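Catalase (Bacillus pumilus, PDB 4QOL) breaks down hydrogen peroxide to water and oxygen as a haem-dependent catalase, and probably also oxidises phenolic substrates in a peroxidase-like reaction. Local coordinates at residues 97-102 / 150-155; 104-109 / 241-246; 203-208 / 324-329; 211-216 / 264-269; 454-459 / 478-483. One frame throughout, in Å; residues are numbered along the deposited sequence. Where two conformers were deposited one is given.

Contact 1 of 5, residues 97-102 / 150-155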
# COMPACT_ATOMS: atom_id res chain seq x y z
N THR A 97 13.37 8.69 20.92
CA THR A 97 12.34 8.82 21.94
C THR A 97 11.25 7.83 21.71
O THR A 97 11.43 6.88 20.92
CB THR A 97 11.79 10.30 21.98
OG1 THR A 97 11.15 10.61 20.76
CG2 THR A 97 12.95 11.34 22.24
N VAL A 98 10.10 7.95 22.36
CA VAL A 98 9.05 6.95 22.27
C VAL A 98 7.71 7.41 21.72
O VAL A 98 7.21 6.84 20.75
CB VAL A 98 8.79 6.22 23.62
CG1 VAL A 98 7.66 5.18 23.44
CG2 VAL A 98 10.07 5.61 24.11
N ILE A 99 7.11 8.43 22.33
CA ILE A 99 5.69 8.67 22.18
C ILE A 99 5.37 9.62 21.01
O ILE A 99 4.46 9.36 20.26
CB ILE A 99 5.08 9.15 23.48
CG1 ILE A 99 5.03 7.97 24.47
CG2 ILE A 99 3.68 9.77 23.29
CD1 ILE A 99 4.15 6.76 24.09
N HIS A 100 6.10 10.69 20.89
CA HIS A 100 5.62 11.75 19.98
C HIS A 100 6.14 11.48 18.55
O HIS A 100 6.99 10.62 18.35
CB HIS A 100 5.96 13.15 20.47
CG HIS A 100 5.16 13.57 21.66
ND1 HIS A 100 3.96 14.23 21.59
CD2 HIS A 100 5.36 13.29 22.97
CE1 HIS A 100 3.51 14.45 22.81
NE2 HIS A 100 4.32 13.88 23.67
N PRO A 101 5.56 12.14 17.52
CA PRO A 101 5.88 11.80 16.13
C PRO A 101 7.28 12.22 15.68
O PRO A 101 8.05 12.81 16.45
CB PRO A 101 4.80 12.58 15.31
CG PRO A 101 3.68 12.78 16.25
CD PRO A 101 4.33 12.97 17.58
N LYS A 102 7.59 11.96 14.41
CA LYS A 102 8.75 12.53 13.74
C LYS A 102 8.69 14.05 13.89
O LYS A 102 7.63 14.64 13.88
CB LYS A 102 8.74 12.16 12.25
CG LYS A 102 9.20 10.72 11.95
CD LYS A 102 9.12 10.48 10.45
CE LYS A 102 10.09 11.34 9.68
NZ LYS A 102 11.51 10.93 9.94
N LEU A 150 -0.69 7.16 26.62
CA LEU A 150 0.49 8.05 26.65
C LEU A 150 0.52 8.99 25.48
O LEU A 150 0.96 10.15 25.57
CB LEU A 150 1.78 7.26 26.64
CG LEU A 150 2.10 6.60 28.00
CD1 LEU A 150 3.06 5.40 27.78
CD2 LEU A 150 2.74 7.58 28.95
N LYS A 151 0.01 8.51 24.36
CA LYS A 151 -0.03 9.26 23.13
C LYS A 151 -0.95 10.44 23.26
O LYS A 151 -1.92 10.46 24.04
CB LYS A 151 -0.53 8.40 21.95
CG LYS A 151 0.49 7.36 21.37
CD LYS A 151 1.36 7.94 20.33
CE LYS A 151 2.44 7.00 19.83
NZ LYS A 151 3.13 7.59 18.62
N PRO A 152 -0.71 11.46 22.43
CA PRO A 152 -1.67 12.54 22.33
C PRO A 152 -3.13 12.06 22.30
O PRO A 152 -3.45 11.10 21.61
CB PRO A 152 -1.24 13.26 21.04
CG PRO A 152 0.28 13.12 21.09
CD PRO A 152 0.46 11.68 21.58
N ASP A 153 -3.99 12.77 23.05
CA ASP A 153 -5.43 12.51 23.10
C ASP A 153 -5.95 12.42 21.67
O ASP A 153 -5.56 13.26 20.80
CB ASP A 153 -6.08 13.59 23.96
CG ASP A 153 -7.58 13.53 24.03
OD1 ASP A 153 -8.23 13.66 23.00
OD2 ASP A 153 -8.17 13.52 25.15
N PRO A 154 -6.81 11.43 21.39
CA PRO A 154 -7.27 11.21 20.02
C PRO A 154 -8.19 12.33 19.51
O PRO A 154 -8.50 12.37 18.33
CB PRO A 154 -7.98 9.87 20.10
CG PRO A 154 -8.46 9.78 21.52
CD PRO A 154 -7.32 10.37 22.28
N VAL A 155 -8.69 13.19 20.42
CA VAL A 155 -9.52 14.32 19.99
C VAL A 155 -8.67 15.57 19.81
O VAL A 155 -8.80 16.26 18.77
CB VAL A 155 -10.65 14.59 21.01
CG1 VAL A 155 -11.58 15.69 20.49
CG2 VAL A 155 -11.44 13.31 21.30
O HOH W 1 6.41 7.69 18.22
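I99 meets L150 with CD1, and K151 and P152 with CG2. Its CG1 lies anti to the carbonyl carbon (chi1 -72°) and carries CD1 to L150 CB at 3.5 Å, the two side chains crossing at about a right angle. CG2, anti to the backbone N, is 3.7 Å from K151 CA and 4.1 Å from P152 CD. P152 CG approaches the H100 ring obliquely, while I99 CG2 covers one face of that ring toward its rim. K151 turns back over I99 because its chain bends at chi2 (-87°) and then runs extended to NZ. The aliphatic part passes with CD 3.4 Å from I99 O, and NZ donates to I99 O at 2.8 Å, with a C=O...N angle of 151°. V55 O is a second partner of NZ, so the buried ammonium is held by two backbone carbonyls. Water 1 lies within hydrogen-bonding distance of V98 O and H100 O and accepts a weak bond from NZ. H100 also stacks edge-to-face on F240 of a second subunit. K151 stands just past helix 143-150, and L150 packs on Y164 and M168 of helix 161-169; the contact ties this helix pair to the loop between strands 88-96 and 113-120.

Contact 2 of 5, residues 104-109 / 241-246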
# COMPACT_ATOMS: atom_id res chain seq x y z
N SER A 104 9.25 15.67 16.56
CA SER A 104 8.97 16.12 17.91
C SER A 104 10.30 16.39 18.63
O SER A 104 11.36 15.91 18.22
CB SER A 104 8.14 15.08 18.71
OG SER A 104 8.74 13.81 18.82
N PRO A 105 10.28 17.21 19.68
CA PRO A 105 11.53 17.53 20.37
C PRO A 105 12.17 16.36 21.14
O PRO A 105 11.50 15.44 21.61
CB PRO A 105 11.12 18.61 21.36
CG PRO A 105 9.86 19.15 20.78
CD PRO A 105 9.16 18.01 20.19
N GLU A 106 13.48 16.45 21.28
CA GLU A 106 14.26 15.39 21.95
C GLU A 106 14.55 15.76 23.43
O GLU A 106 15.32 15.10 24.13
CB GLU A 106 15.52 15.09 21.16
CG GLU A 106 15.23 14.31 19.86
CD GLU A 106 16.45 14.14 18.97
OE1 GLU A 106 17.22 15.16 18.85
OE2 GLU A 106 16.60 13.07 18.31
N THR A 107 13.83 16.77 23.89
CA THR A 107 13.84 17.24 25.28
C THR A 107 12.65 16.79 26.13
O THR A 107 12.51 17.25 27.26
CB THR A 107 13.81 18.78 25.25
OG1 THR A 107 12.89 19.22 24.29
CG2 THR A 107 15.18 19.34 24.86
N LEU A 108 11.74 15.98 25.54
CA LEU A 108 10.62 15.47 26.28
C LEU A 108 10.98 14.32 27.20
O LEU A 108 11.94 13.62 26.96
CB LEU A 108 9.55 15.01 25.31
CG LEU A 108 9.14 15.98 24.19
CD1 LEU A 108 8.00 15.44 23.32
CD2 LEU A 108 8.70 17.33 24.78
N ARG A 109 10.15 14.12 28.23
CA ARG A 109 10.32 13.00 29.13
C ARG A 109 9.89 11.74 28.41
O ARG A 109 8.81 11.74 27.79
CB ARG A 109 9.50 13.23 30.41
CG ARG A 109 9.68 12.11 31.43
CD ARG A 109 9.04 12.40 32.79
NE ARG A 109 9.46 13.70 33.32
CZ ARG A 109 10.64 13.96 33.86
NH1 ARG A 109 11.54 12.98 34.12
NH2 ARG A 109 10.93 15.18 34.15
N GLN A 241 15.88 19.29 18.01
CA GLN A 241 16.54 18.02 17.57
C GLN A 241 17.95 17.94 18.14
O GLN A 241 18.90 17.52 17.48
CB GLN A 241 16.59 17.85 16.02
CG GLN A 241 17.40 18.95 15.31
CD GLN A 241 16.53 19.95 14.56
OE1 GLN A 241 15.82 19.58 13.61
NE2 GLN A 241 16.51 21.21 15.03
N HIS A 242 18.12 18.28 19.41
CA HIS A 242 19.47 18.50 19.89
C HIS A 242 20.31 17.20 20.05
O HIS A 242 21.57 17.20 20.01
CB HIS A 242 19.45 19.26 21.23
CG HIS A 242 19.18 18.37 22.40
ND1 HIS A 242 17.93 17.90 22.70
CD2 HIS A 242 20.03 17.77 23.27
CE1 HIS A 242 18.01 17.06 23.71
NE2 HIS A 242 19.27 16.96 24.07
N ALA A 243 19.60 16.08 20.25
CA ALA A 243 20.28 14.81 20.47
C ALA A 243 20.67 14.26 19.14
O ALA A 243 21.76 13.70 19.01
CB ALA A 243 19.35 13.83 21.25
N THR A 244 19.79 14.39 18.13
CA THR A 244 20.21 13.98 16.80
C THR A 244 21.46 14.81 16.38
O THR A 244 22.41 14.28 15.79
CB THR A 244 19.07 14.23 15.82
OG1 THR A 244 18.06 13.23 16.01
CG2 THR A 244 19.47 14.12 14.36
N ARG A 245 21.42 16.10 16.66
CA ARG A 245 22.53 16.98 16.30
C ARG A 245 23.84 16.53 16.97
O ARG A 245 24.88 16.38 16.32
CB ARG A 245 22.21 18.40 16.68
CG ARG A 245 23.25 19.39 16.12
CD ARG A 245 23.01 20.77 16.76
NE ARG A 245 21.67 21.27 16.47
CZ ARG A 245 21.30 21.96 15.39
NH1 ARG A 245 22.15 22.21 14.42
NH2 ARG A 245 20.07 22.41 15.30
N ASP A 246 23.75 16.31 18.27
CA ASP A 246 24.90 15.91 19.10
C ASP A 246 25.55 14.62 18.62
O ASP A 246 26.79 14.55 18.52
CB ASP A 246 24.43 15.77 20.53
CG ASP A 246 25.47 15.25 21.46
OD1 ASP A 246 26.31 16.06 21.99
OD2 ASP A 246 25.47 13.98 21.61
O HOH W 2 15.76 18.72 21.23
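E106 points its carboxylate at the first turn of helix 242-253, where Q241 holds the N-cap position, so an acidic group from a distant loop serves amides at a helix N-terminus in the catalase fold. Its chain is extended beyond CG, which lets both oxygens reach the turn. OE1 accepts from T244 N at 2.8 Å along a nearly straight bond (168°) on its syn side, and more weakly from A243 N at 2.9 Å (128°). H242 N is also near OE1, but its angle is too poor for a bond; that amide donates instead to water 2. OE2 takes the hydroxyl of T244, OG1 lying 2.7 Å away, and is also hydrogen-bonded with Y191 OH. Both buried carboxylate oxygens are therefore supplied, and the helix end probably favours the charged form. T107 CG2 packs obliquely on the H242 ring, 3.8 Å from ND1, and T107 OG1 bonds with Q236 OE1. H242 NE2 is satisfied by A189 O. Water 2 links the segments: it accepts from E106 N and from H242 N, the latter at 3.0 Å, and lies in the imidazole plane at its edge, 2.7 Å from H242 ND1.

Contact 3 of 5, residues 203-208 / 324-329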
# COMPACT_ATOMS: atom_id res chain seq x y z
N ARG A 203 17.56 -16.04 27.16
CA ARG A 203 18.21 -17.34 27.42
C ARG A 203 19.50 -17.42 26.62
O ARG A 203 19.46 -17.22 25.38
CB ARG A 203 17.27 -18.47 27.03
CG ARG A 203 16.10 -18.68 27.98
CD ARG A 203 15.33 -19.95 27.52
NE ARG A 203 14.34 -20.26 28.53
CZ ARG A 203 14.22 -21.41 29.19
NH1 ARG A 203 14.93 -22.49 28.89
NH2 ARG A 203 13.31 -21.47 30.12
N TRP A 204 20.60 -17.82 27.28
CA TRP A 204 21.84 -18.11 26.60
C TRP A 204 22.03 -19.60 26.66
O TRP A 204 21.86 -20.21 27.71
CB TRP A 204 22.99 -17.38 27.27
CG TRP A 204 23.30 -16.07 26.70
CD1 TRP A 204 22.54 -15.30 25.78
CD2 TRP A 204 24.45 -15.30 26.99
NE1 TRP A 204 23.20 -14.14 25.50
CE2 TRP A 204 24.35 -14.08 26.24
CE3 TRP A 204 25.55 -15.49 27.77
CZ2 TRP A 204 25.35 -13.15 26.23
CZ3 TRP A 204 26.50 -14.46 27.85
CH2 TRP A 204 26.39 -13.33 27.07
N VAL A 205 22.32 -20.22 25.52
CA VAL A 205 22.45 -21.63 25.41
C VAL A 205 23.84 -21.89 24.85
O VAL A 205 24.17 -21.42 23.78
CB VAL A 205 21.39 -22.28 24.49
CG1 VAL A 205 21.51 -23.81 24.57
CG2 VAL A 205 19.99 -21.82 24.89
N ASN A 206 24.62 -22.72 25.56
CA ASN A 206 25.99 -23.08 25.09
C ASN A 206 26.08 -24.36 24.20
O ASN A 206 25.08 -24.98 23.89
CB ASN A 206 26.95 -23.13 26.28
CG ASN A 206 26.78 -24.38 27.17
OD1 ASN A 206 26.07 -25.32 26.86
ND2 ASN A 206 27.42 -24.34 28.31
N LYS A 207 27.29 -24.70 23.77
CA LYS A 207 27.43 -25.82 22.83
C LYS A 207 27.02 -27.17 23.45
O LYS A 207 26.84 -28.13 22.73
CB LYS A 207 28.89 -25.93 22.32
CG LYS A 207 29.90 -26.40 23.36
CD LYS A 207 31.33 -26.21 22.85
CE LYS A 207 32.40 -26.65 23.80
NZ LYS A 207 33.81 -26.76 23.26
N TYR A 208 26.95 -27.24 24.77
CA TYR A 208 26.51 -28.50 25.44
C TYR A 208 25.00 -28.50 25.65
O TYR A 208 24.46 -29.45 26.20
CB TYR A 208 27.20 -28.62 26.78
CG TYR A 208 28.71 -28.68 26.67
CD1 TYR A 208 29.32 -29.75 26.06
CD2 TYR A 208 29.50 -27.64 27.14
CE1 TYR A 208 30.70 -29.81 25.98
CE2 TYR A 208 30.90 -27.69 27.03
CZ TYR A 208 31.49 -28.78 26.45
OH TYR A 208 32.86 -28.86 26.33
N GLY A 324 22.32 -19.80 19.96
CA GLY A 324 22.87 -19.55 21.32
C GLY A 324 22.20 -18.46 22.13
O GLY A 324 22.47 -18.28 23.30
N ILE A 325 21.33 -17.69 21.46
CA ILE A 325 20.56 -16.63 22.15
C ILE A 325 19.10 -16.78 21.80
O ILE A 325 18.74 -16.75 20.62
CB ILE A 325 21.03 -15.25 21.72
CG1 ILE A 325 22.55 -15.07 21.87
CG2 ILE A 325 20.35 -14.17 22.56
CD1 ILE A 325 23.16 -13.76 21.40
N GLU A 326 18.29 -17.00 22.83
CA GLU A 326 16.89 -17.34 22.68
C GLU A 326 15.99 -16.42 23.53
O GLU A 326 16.45 -15.79 24.47
CB GLU A 326 16.67 -18.80 23.05
CG GLU A 326 17.32 -19.70 22.00
CD GLU A 326 17.19 -21.17 22.22
OE1 GLU A 326 16.26 -21.58 22.93
OE2 GLU A 326 18.02 -21.92 21.62
N ALA A 327 14.70 -16.36 23.17
CA ALA A 327 13.72 -15.63 23.99
C ALA A 327 13.56 -16.31 25.32
O ALA A 327 13.73 -17.55 25.44
CB ALA A 327 12.38 -15.53 23.26
N SER A 328 13.27 -15.57 26.36
CA SER A 328 12.70 -16.17 27.52
C SER A 328 11.17 -16.17 27.39
O SER A 328 10.58 -15.51 26.49
CB SER A 328 13.09 -15.43 28.78
OG SER A 328 12.38 -14.18 28.93
N GLU A 329 10.56 -16.74 28.42
CA GLU A 329 9.10 -16.79 28.59
C GLU A 329 8.38 -15.46 28.93
O GLU A 329 7.16 -15.41 28.95
CB GLU A 329 8.84 -17.89 29.63
CG GLU A 329 9.75 -17.74 30.85
CD GLU A 329 11.18 -18.50 30.88
OE1 GLU A 329 11.98 -18.70 29.93
OE2 GLU A 329 11.61 -18.87 32.01
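The backbones of R203 and E326 form the tight centre of this contact, as an antiparallel hydrogen-bonded pair. R203 N donates to E326 O at 2.9 Å, and E326 N returns a bond to R203 O at 2.8 Å, in the carbonyl plane. V205 N adds a third bond to G324 O, 3.0 Å long, with the donor above the carbonyl plane. W204 and I325, the adjoining non-hydrogen-bonded pair, lie side by side on one sheet face, I325 CG1 being 3.8 Å from W204 NE1, which bonds with Y216 OH. These short strands, 202-205 and 325-327, belong to the antiparallel sheet of the catalase beta-barrel. On the face of R203 and E326, the arginine runs extended from CG to NE and grips E329 side-on: NE (3.2 Å) and NH2 (3.1 Å) both donate to E329 OE1, a salt bridge in which guanidinium and carboxylate planes are 49° apart. This carboxylate reaches them with its chain bent at chi2 (-91°). Contact is looser at the side-chain end of E326, where V205 CG2 lies 3.8 Å from OE2 and OE1 bonds with S402 OG. Past V205 the chain departs from its partner, N206 makes an Asx turn, and K207 and Y208 lie at the surface.

Contact 4 of 5, residues 211-216 / 264-269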
# COMPACT_ATOMS: atom_id res chain seq x y z
N THR A 211 21.60 -24.03 29.54
CA THR A 211 20.92 -22.71 29.46
C THR A 211 21.11 -21.89 30.74
O THR A 211 21.03 -22.43 31.86
CB THR A 211 19.40 -22.88 29.24
OG1 THR A 211 19.17 -23.61 28.04
CG2 THR A 211 18.70 -21.47 29.13
N LYS A 212 21.39 -20.58 30.56
CA LYS A 212 21.38 -19.62 31.66
C LYS A 212 20.46 -18.48 31.22
O LYS A 212 20.32 -18.20 30.03
CB LYS A 212 22.74 -19.00 31.92
CG LYS A 212 23.84 -19.98 32.20
CD LYS A 212 24.20 -19.94 33.64
CE LYS A 212 25.35 -20.91 33.88
NZ LYS A 212 25.17 -21.48 35.23
N TYR A 213 19.81 -17.88 32.19
CA TYR A 213 19.16 -16.59 31.98
C TYR A 213 20.21 -15.47 31.94
O TYR A 213 21.18 -15.47 32.66
CB TYR A 213 18.18 -16.27 33.07
CG TYR A 213 16.88 -17.05 33.12
CD1 TYR A 213 16.11 -17.30 31.98
CD2 TYR A 213 16.40 -17.51 34.33
CE1 TYR A 213 14.92 -17.98 32.06
CE2 TYR A 213 15.18 -18.13 34.42
CZ TYR A 213 14.45 -18.36 33.28
OH TYR A 213 13.24 -18.96 33.38
N VAL A 214 19.95 -14.45 31.05
CA VAL A 214 20.86 -13.36 30.88
C VAL A 214 20.11 -12.04 30.82
O VAL A 214 19.01 -11.98 30.29
CB VAL A 214 21.78 -13.56 29.64
CG1 VAL A 214 20.98 -13.53 28.36
CG2 VAL A 214 22.93 -12.56 29.61
N LYS A 215 20.74 -11.00 31.35
CA LYS A 215 20.37 -9.61 31.17
C LYS A 215 21.56 -8.85 30.61
O LYS A 215 22.72 -9.05 31.00
CB LYS A 215 19.86 -9.02 32.51
CG LYS A 215 18.43 -9.39 32.78
CD LYS A 215 17.83 -8.59 33.92
CE LYS A 215 16.42 -9.05 34.20
NZ LYS A 215 15.39 -8.62 33.27
N TYR A 216 21.26 -7.95 29.68
CA TYR A 216 22.26 -7.10 29.03
C TYR A 216 22.22 -5.66 29.56
O TYR A 216 21.12 -5.06 29.80
CB TYR A 216 21.96 -7.02 27.56
CG TYR A 216 22.10 -8.30 26.75
CD1 TYR A 216 23.33 -8.71 26.26
CD2 TYR A 216 20.97 -9.02 26.35
CE1 TYR A 216 23.46 -9.84 25.48
CE2 TYR A 216 21.08 -10.13 25.53
CZ TYR A 216 22.32 -10.54 25.10
OH TYR A 216 22.40 -11.59 24.25
N GLN A 264 24.49 -9.90 33.14
CA GLN A 264 24.27 -10.70 34.35
C GLN A 264 23.75 -12.07 33.95
O GLN A 264 22.97 -12.19 33.00
CB GLN A 264 23.20 -10.03 35.24
CG GLN A 264 23.50 -8.66 35.76
CD GLN A 264 22.29 -8.02 36.42
OE1 GLN A 264 21.37 -7.55 35.74
NE2 GLN A 264 22.27 -7.99 37.75
N LEU A 265 24.21 -13.09 34.68
CA LEU A 265 23.84 -14.47 34.38
C LEU A 265 23.18 -15.09 35.62
O LEU A 265 23.69 -14.93 36.74
CB LEU A 265 25.05 -15.30 33.92
CG LEU A 265 25.60 -14.89 32.54
CD1 LEU A 265 27.02 -15.38 32.36
CD2 LEU A 265 24.70 -15.43 31.43
N MET A 266 22.06 -15.76 35.42
CA MET A 266 21.30 -16.43 36.49
C MET A 266 20.98 -17.85 36.09
O MET A 266 20.50 -18.11 34.98
CB MET A 266 20.03 -15.62 36.78
CG MET A 266 19.05 -16.29 37.70
SD MET A 266 17.47 -15.37 37.81
CE MET A 266 17.89 -13.89 38.68
N PRO A 267 21.24 -18.83 36.99
CA PRO A 267 20.70 -20.17 36.73
C PRO A 267 19.20 -20.22 36.60
O PRO A 267 18.52 -19.56 37.33
CB PRO A 267 21.10 -20.97 37.99
CG PRO A 267 22.09 -20.15 38.72
CD PRO A 267 21.98 -18.72 38.24
N LEU A 268 18.68 -21.05 35.69
CA LEU A 268 17.23 -21.20 35.58
C LEU A 268 16.65 -21.57 36.92
O LEU A 268 15.55 -21.13 37.26
CB LEU A 268 16.85 -22.27 34.58
CG LEU A 268 17.24 -22.04 33.13
CD1 LEU A 268 16.70 -23.20 32.29
CD2 LEU A 268 16.70 -20.72 32.64
N SER A 269 17.39 -22.35 37.69
CA SER A 269 16.85 -22.87 38.94
C SER A 269 16.68 -21.80 40.04
O SER A 269 16.07 -22.10 41.07
CB SER A 269 17.75 -24.00 39.48
OG SER A 269 19.08 -23.57 39.68
O HOH W 3 20.97 -22.84 34.26
O HOH W 4 13.46 -21.13 35.49
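Y213 and L268 meet through matching first torsions: CG is anti to the carbonyl carbon in both (chi1 -72° and -63°), which sets the phenol on the M266 side of the sheet, under L268 CD2. This is a CH-pi contact over the ring face, modelled too close for its exact distance to be trusted. The backbones are neighbouring inner strands, 211-220 and 258-267, of the antiparallel sheet of the catalase barrel, their segment axes 4.6 Å apart. Two hydrogen-bonded pairs set the register. Y213 N and M266 N each bond to the other residue's carbonyl O at 2.9 Å, and K215 N to Q264 O (3.0 Å) is answered by Q264 N to K215 O (2.9 Å). Between them V214 and L265 form a non-hydrogen-bonded pair, side by side on the other face, with CG2 of V214 3.8 Å from CD2 of L265. The M266 sulfur lies obliquely beside the Y213 ring as a Met-aromatic contact, its SD 71° off the ring normal. K215 and Q264 lie on the Y213 and M266 face and have partners beyond the two strands: K215 NZ bonds with V199 O and Q264 OE1 with H217 NE2. Water 4 donates to L268 O at 2.7 Å and is hydrogen-bonded to Y213 OH at 3.0 Å.

Contact 5 of 5, residues 454-459 / 478-483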
# COMPACT_ATOMS: atom_id res chain seq x y z
N LYS A 454 -9.37 11.38 42.12
CA LYS A 454 -9.35 9.97 42.46
C LYS A 454 -8.09 9.29 41.87
O LYS A 454 -7.49 8.44 42.46
CB LYS A 454 -10.62 9.29 41.94
CG LYS A 454 -11.02 7.95 42.55
CD LYS A 454 -12.32 7.42 41.93
CE LYS A 454 -12.30 7.66 40.42
NZ LYS A 454 -13.47 7.17 39.64
N THR A 455 -7.77 9.62 40.62
CA THR A 455 -6.57 9.07 40.00
C THR A 455 -5.29 9.52 40.72
O THR A 455 -4.39 8.72 40.95
CB THR A 455 -6.47 9.43 38.53
OG1 THR A 455 -7.53 8.76 37.85
CG2 THR A 455 -5.12 9.05 37.93
N LYS A 456 -5.26 10.77 41.05
CA LYS A 456 -4.13 11.36 41.78
C LYS A 456 -3.92 10.67 43.13
O LYS A 456 -2.80 10.33 43.50
CB LYS A 456 -4.41 12.85 42.01
CG LYS A 456 -3.23 13.63 42.57
CD LYS A 456 -3.70 15.04 43.01
CE LYS A 456 -4.24 15.83 41.86
NZ LYS A 456 -4.63 17.19 42.32
N LEU A 457 -5.01 10.43 43.84
CA LEU A 457 -4.97 9.65 45.11
C LEU A 457 -4.41 8.25 44.87
O LEU A 457 -3.61 7.76 45.63
CB LEU A 457 -6.35 9.57 45.77
CG LEU A 457 -6.52 8.90 47.11
CD1 LEU A 457 -5.56 9.56 48.11
CD2 LEU A 457 -7.97 8.97 47.59
N LEU A 458 -4.92 7.57 43.83
CA LEU A 458 -4.48 6.18 43.59
C LEU A 458 -2.99 6.18 43.26
O LEU A 458 -2.27 5.34 43.72
CB LEU A 458 -5.37 5.56 42.47
CG LEU A 458 -5.04 4.08 42.17
CD1 LEU A 458 -5.17 3.15 43.40
CD2 LEU A 458 -5.93 3.56 41.03
N ALA A 459 -2.51 7.18 42.52
CA ALA A 459 -1.07 7.27 42.25
C ALA A 459 -0.24 7.42 43.51
O ALA A 459 0.74 6.69 43.74
CB ALA A 459 -0.78 8.45 41.32
N LEU A 478 1.66 17.61 46.58
CA LEU A 478 0.37 17.80 45.91
C LEU A 478 -0.78 18.45 46.73
O LEU A 478 -1.86 18.69 46.18
CB LEU A 478 -0.09 16.47 45.28
CG LEU A 478 0.68 16.01 44.06
CD1 LEU A 478 0.39 14.53 43.83
CD2 LEU A 478 0.37 16.85 42.82
N GLY A 479 -0.58 18.62 48.05
CA GLY A 479 -1.62 19.11 48.94
C GLY A 479 -2.75 18.10 49.15
O GLY A 479 -3.87 18.51 49.38
N VAL A 480 -2.46 16.80 49.03
CA VAL A 480 -3.47 15.77 49.22
C VAL A 480 -3.36 15.12 50.58
O VAL A 480 -2.27 14.71 51.05
CB VAL A 480 -3.36 14.63 48.17
CG1 VAL A 480 -4.42 13.57 48.42
CG2 VAL A 480 -3.56 15.23 46.82
N ASP A 481 -4.52 15.09 51.23
CA ASP A 481 -4.62 14.58 52.62
C ASP A 481 -4.86 13.11 52.56
O ASP A 481 -5.92 12.68 52.10
CB ASP A 481 -5.80 15.28 53.31
CG ASP A 481 -6.05 14.76 54.72
OD1 ASP A 481 -5.34 13.86 55.20
OD2 ASP A 481 -7.00 15.30 55.35
N ILE A 482 -3.89 12.33 53.02
CA ILE A 482 -4.03 10.88 52.98
C ILE A 482 -4.30 10.27 54.34
O ILE A 482 -4.21 9.03 54.48
CB ILE A 482 -2.80 10.19 52.29
CG1 ILE A 482 -1.40 10.58 52.82
CG2 ILE A 482 -2.83 10.53 50.81
CD1 ILE A 482 -0.29 9.58 52.47
N ARG A 483 -4.56 11.08 55.36
CA ARG A 483 -4.91 10.58 56.70
C ARG A 483 -5.96 9.46 56.72
O ARG A 483 -5.72 8.39 57.29
CB ARG A 483 -5.35 11.71 57.61
CG ARG A 483 -4.20 12.59 58.13
CD ARG A 483 -4.73 13.64 59.05
NE ARG A 483 -5.60 14.59 58.33
CZ ARG A 483 -6.34 15.51 58.91
NH1 ARG A 483 -6.29 15.68 60.22
NH2 ARG A 483 -7.10 16.33 58.16
O HOH W 5 -2.57 18.63 43.33
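K456 and L457, neighbours on helix 453-466, take up three apolar side chains at and just after the end of helix 468-478. K456 CG touches L478 CD1 at 3.9 Å and K456 CD touches V480 CG2 at 3.8 Å; with CG anti to the backbone N (chi1 -171°) the lysine chain runs out from its helix past both. L457 CD1 lies 4.0 Å from I482 CG2 and 4.2 Å from V480 CG1, touching both, and every pair crosses obliquely. I460, one turn further along the helix, is touched by L478, V480 and I482. Direct hydrogen bonds between the segments are absent. Polar linkage comes through water 5, which accepts from K456 NZ at 2.7 Å and donates to L478 O at 2.9 Å, while NZ also forms a salt bridge with E453. Within 478-483, G479 ends its helix in a Schellman motif with positive phi (69°). D481 OD1 accepts from R483 N in an Asx turn, and the carboxylate makes a salt bridge with R483 NE on OD1 and NH2 on OD2 (3.0 Å). Hydrophobic contact across and local polar bonds within imply that the C-terminal tail lies on this helical domain chiefly by apolar packing, its course shaped by its own turns.

How the contacts relate
Contacts 1 and 2 use the same loop, between strands 88-96 and 113-120; their centres are 15 Å apart, they touch where H100 packs on L108, and both reach a second subunit. Contacts 3 and 4 lie across the chain's centre from them, as neighbouring pairings in one antiparallel sheet. Their centres are 9 Å apart, and strands 202-205 and 211-220 join them, W204 N being 2.8 Å from K212 O. In sequence, contacts 1 and 2 interlock and contact 4 nests inside contact 3. Contact 2 also alternates with contacts 3 and 4, which weaves the loop and barrel parts together, while contact 5 stands in series after all, in the C-terminal helices, its centre 27 Å from that of contact 1.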